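Local coordinates for protein putative chorismate mutase (Yersinia pestis biovar Microtus str. 91001, PDB 2GBB) that catalyses the Claisen rearrangement of chorismate to prephenate as a secreted, all-helical, dimeric chorismate mutase, at residues Y16-A21 / A78-Q83. Sequence-based numbering, arbitrary orientation.
With SO4 (sulfate ion), chain F.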
ATOM      1  N   TYR A  16      11.992  -7.672   7.801  1.00 26.44           N
ATOM      2  CA  TYR A  16      12.157  -8.323   6.500  1.00 25.84           C
ATOM      3  C   TYR A  16      11.107  -7.960   5.455  1.00 24.10           C
ATOM      4  O   TYR A  16      11.197  -8.380   4.327  1.00 22.69           O
ATOM      5  CB  TYR A  16      12.162  -9.855   6.674  1.00 26.66           C
ATOM      6  CG  TYR A  16      13.445 -10.280   7.319  1.00 29.59           C
ATOM      7  CD1 TYR A  16      14.644 -10.206   6.602  1.00 34.21           C
ATOM      8  CD2 TYR A  16      13.492 -10.679   8.660  1.00 30.89           C
ATOM      9  CE1 TYR A  16      15.879 -10.517   7.200  1.00 32.82           C
ATOM     10  CE2 TYR A  16      14.735 -11.027   9.263  1.00 32.24           C
ATOM     11  CZ  TYR A  16      15.909 -10.925   8.523  1.00 31.55           C
ATOM     12  OH  TYR A  16      17.152 -11.229   9.097  1.00 32.43           O
HETATM   13  N   MSE A  17      10.095  -7.208   5.831  1.00 23.77           N
HETATM   14  CA  MSE A  17       8.936  -7.060   4.958  1.00 22.52           C
HETATM   15  C   MSE A  17       9.151  -6.044   3.844  1.00 23.19           C
HETATM   16  O   MSE A  17       8.491  -6.095   2.790  1.00 20.94           O
HETATM   17  CB  MSE A  17       7.714  -6.723   5.795  1.00 23.69           C
HETATM   18  CG  MSE A  17       7.359  -7.855   6.765  1.00 20.77           C
HETATM   19 SE   MSE A  17       7.166  -9.563   5.848  0.60 21.22          SE
HETATM   20  CE  MSE A  17       7.040 -10.591   7.421  1.00 21.36           C
ATOM     21  N   LYS A  18      10.108  -5.145   4.062  1.00 22.98           N
ATOM     22  CA  LYS A  18      10.556  -4.274   2.980  1.00 24.43           C
ATOM     23  C   LYS A  18      11.122  -5.133   1.854  1.00 23.98           C
ATOM     24  O   LYS A  18      10.786  -4.889   0.705  1.00 23.97           O
ATOM     25  CB  LYS A  18      11.551  -3.193   3.435  1.00 24.07           C
ATOM     26  CG  LYS A  18      11.924  -2.212   2.280  1.00 26.52           C
ATOM     27  CD  LYS A  18      13.143  -1.387   2.634  1.00 29.64           C
ATOM     28  CE  LYS A  18      13.452  -0.293   1.585  1.00 30.69           C
ATOM     29  NZ  LYS A  18      14.503   0.615   2.200  1.00 30.10           N
ATOM     30  N   ASP A  19      11.930  -6.152   2.166  1.00 23.94           N
ATOM     31  CA  ASP A  19      12.426  -7.039   1.098  1.00 24.12           C
ATOM     32  C   ASP A  19      11.321  -7.785   0.377  1.00 23.76           C
ATOM     33  O   ASP A  19      11.434  -7.987  -0.844  1.00 23.61           O
ATOM     34  CB  ASP A  19      13.376  -8.086   1.636  1.00 24.98           C
ATOM     35  CG  ASP A  19      14.742  -7.489   1.985  1.00 28.36           C
ATOM     36  OD1 ASP A  19      15.476  -7.114   1.072  1.00 30.21           O
ATOM     37  OD2 ASP A  19      15.034  -7.349   3.166  1.00 29.80           O
ATOM     38  N   VAL A  20      10.298  -8.226   1.125  1.00 22.10           N
ATOM     39  CA  VAL A  20       9.184  -8.972   0.507  1.00 21.41           C
ATOM     40  C   VAL A  20       8.430  -8.035  -0.420  1.00 21.60           C
ATOM     41  O   VAL A  20       8.142  -8.388  -1.543  1.00 22.34           O
ATOM     42  CB  VAL A  20       8.233  -9.611   1.569  1.00 22.47           C
ATOM     43  CG1 VAL A  20       7.060 -10.368   0.885  1.00 19.89           C
ATOM     44  CG2 VAL A  20       9.006 -10.574   2.543  1.00 20.94           C
ATOM     45  N   ALA A  21       8.180  -6.796   0.040  1.00 21.97           N
ATOM     46  CA  ALA A  21       7.521  -5.756  -0.750  1.00 21.69           C
ATOM     47  C   ALA A  21       8.309  -5.491  -2.019  1.00 21.83           C
ATOM     48  O   ALA A  21       7.711  -5.323  -3.099  1.00 22.08           O
ATOM     49  CB  ALA A  21       7.409  -4.441   0.068  1.00 19.61           C
ATOM     50  N   ALA A  78       3.254   1.858  -2.386  1.00 22.22           N
ATOM     51  CA  ALA A  78       2.747   3.216  -2.629  1.00 21.54           C
ATOM     52  C   ALA A  78       3.905   4.217  -2.806  1.00 22.94           C
ATOM     53  O   ALA A  78       4.009   4.928  -3.835  1.00 22.67           O
ATOM     54  CB  ALA A  78       1.816   3.619  -1.488  1.00 20.83           C
ATOM     55  N   ASP A  79       4.842   4.193  -1.860  1.00 24.04           N
ATOM     56  CA  ASP A  79       5.975   5.133  -1.829  1.00 24.63           C
ATOM     57  C   ASP A  79       6.895   5.044  -3.029  1.00 25.12           C
ATOM     58  O   ASP A  79       7.327   6.078  -3.570  1.00 23.57           O
ATOM     59  CB  ASP A  79       6.810   4.923  -0.562  1.00 25.76           C
ATOM     60  CG  ASP A  79       6.160   5.524   0.676  1.00 28.96           C
ATOM     61  OD1 ASP A  79       5.092   6.156   0.584  1.00 29.71           O
ATOM     62  OD2 ASP A  79       6.716   5.348   1.775  1.00 37.29           O
ATOM     63  N   TRP A  80       7.173   3.817  -3.474  1.00 24.83           N
ATOM     64  CA  TRP A  80       8.112   3.631  -4.541  1.00 24.59           C
ATOM     65  C   TRP A  80       7.574   4.109  -5.864  1.00 25.71           C
ATOM     66  O   TRP A  80       8.367   4.392  -6.743  1.00 26.37           O
ATOM     67  CB  TRP A  80       8.508   2.181  -4.665  1.00 25.06           C
ATOM     68  CG  TRP A  80       9.350   1.699  -3.533  1.00 27.09           C
ATOM     69  CD1 TRP A  80      10.310   2.407  -2.826  1.00 28.75           C
ATOM     70  CD2 TRP A  80       9.362   0.367  -3.013  1.00 28.03           C
ATOM     71  NE1 TRP A  80      10.908   1.570  -1.889  1.00 31.36           N
ATOM     72  CE2 TRP A  80      10.340   0.321  -1.982  1.00 29.84           C
ATOM     73  CE3 TRP A  80       8.646  -0.803  -3.329  1.00 28.23           C
ATOM     74  CZ2 TRP A  80      10.597  -0.834  -1.245  1.00 26.88           C
ATOM     75  CZ3 TRP A  80       8.918  -1.962  -2.594  1.00 27.53           C
ATOM     76  CH2 TRP A  80       9.882  -1.956  -1.580  1.00 27.22           C
ATOM     77  N   LEU A  81       6.249   4.204  -6.016  1.00 26.39           N
ATOM     78  CA  LEU A  81       5.632   4.727  -7.245  1.00 28.37           C
ATOM     79  C   LEU A  81       6.089   6.151  -7.582  1.00 30.74           C
ATOM     80  O   LEU A  81       6.324   6.502  -8.777  1.00 31.16           O
ATOM     81  CB  LEU A  81       4.101   4.627  -7.213  1.00 26.68           C
ATOM     82  CG  LEU A  81       3.491   3.204  -7.240  1.00 26.89           C
ATOM     83  CD1 LEU A  81       2.036   3.294  -6.891  1.00 24.78           C
ATOM     84  CD2 LEU A  81       3.668   2.455  -8.564  1.00 22.54           C
ATOM     85  N   SER A  82       6.239   6.978  -6.549  1.00 31.87           N
ATOM     86  CA  SER A  82       6.716   8.339  -6.802  1.00 34.17           C
ATOM     87  C   SER A  82       8.164   8.490  -6.373  1.00 35.15           C
ATOM     88  O   SER A  82       8.817   9.444  -6.812  1.00 35.61           O
ATOM     89  CB  SER A  82       5.866   9.395  -6.077  1.00 34.40           C
ATOM     90  OG  SER A  82       6.132   9.306  -4.669  1.00 36.02           O
ATOM     91  N   GLN A  83       8.649   7.598  -5.500  1.00 34.55           N
ATOM     92  CA  GLN A  83      10.006   7.720  -4.964  1.00 36.75           C
ATOM     93  C   GLN A  83      10.725   6.390  -4.893  1.00 36.67           C
ATOM     94  O   GLN A  83      10.818   5.832  -3.806  1.00 35.94           O
ATOM     95  CB  GLN A  83       9.950   8.273  -3.552  1.00 36.28           C
ATOM     96  CG  GLN A  83       9.950   9.764  -3.471  1.00 41.89           C
ATOM     97  CD  GLN A  83       9.516  10.235  -2.108  1.00 47.77           C
ATOM     98  OE1 GLN A  83       8.439   9.615  -1.559  1.00 47.29           O
ATOM     99  NE2 GLN A  83      10.133  11.133  -1.540  1.00 48.70           N
TER
HETATM  100  S   SO4 F 200      13.683   2.565   5.031  0.50 49.32           S
HETATM  101  O1  SO4 F 200      12.625   1.981   4.230  0.50 46.22           O
HETATM  102  O2  SO4 F 200      14.850   1.699   4.950  0.50 48.24           O
HETATM  103  O3  SO4 F 200      14.004   3.893   4.510  0.50 48.27           O
HETATM  104  O4  SO4 F 200      13.258   2.707   6.418  0.50 48.61           O
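Trp80 reaches across from the end of helix 55-82 and sets the far edge of its indole against Lys18 and Ala21 of helix 17-26. Its CB points at that helix, and CG stands anti to its own carbonyl carbon (chi1 -70°), carrying the ring over the gap between backbones whose nearest CA atoms, those of Ala21 and Trp80, are 10.1 Å apart. The six-membered end makes the contact. Trp80 CZ3 comes 3.6 Å from Ala21 O. Trp80 CH2 lies 3.9 Å from Ala21 CB and 3.8 Å from Lys18 O. Both carbonyl oxygens sit at this edge near the ring plane, while the Ala21 methyl is tilted off it. Trp80 CZ2 lies 4.0 Å from Lys18 CG. The lysine chain stays extended, passing the ring corner before Lys18 NZ hydrogen-bonds O2 (3.0 Å) and O1 (3.1 Å) of a sulfate, probably from the crystallisation liquor. Glu85 joins the two polar ends, forming a salt bridge with Lys18 NZ and accepting from Trp80 NE1. Tyr76 and Trp88 meet the indole too. This is helix-to-helix packing in the all-helical chorismate mutase fold, beside the active site: the side chain of Ala21 is about 4 Å from that of Gln73, which probably binds substrate. The contact bridges the short helix 17-26 and the last turn of the long helix 55-82, with helix 93-117 packing on Tyr16 and Val20.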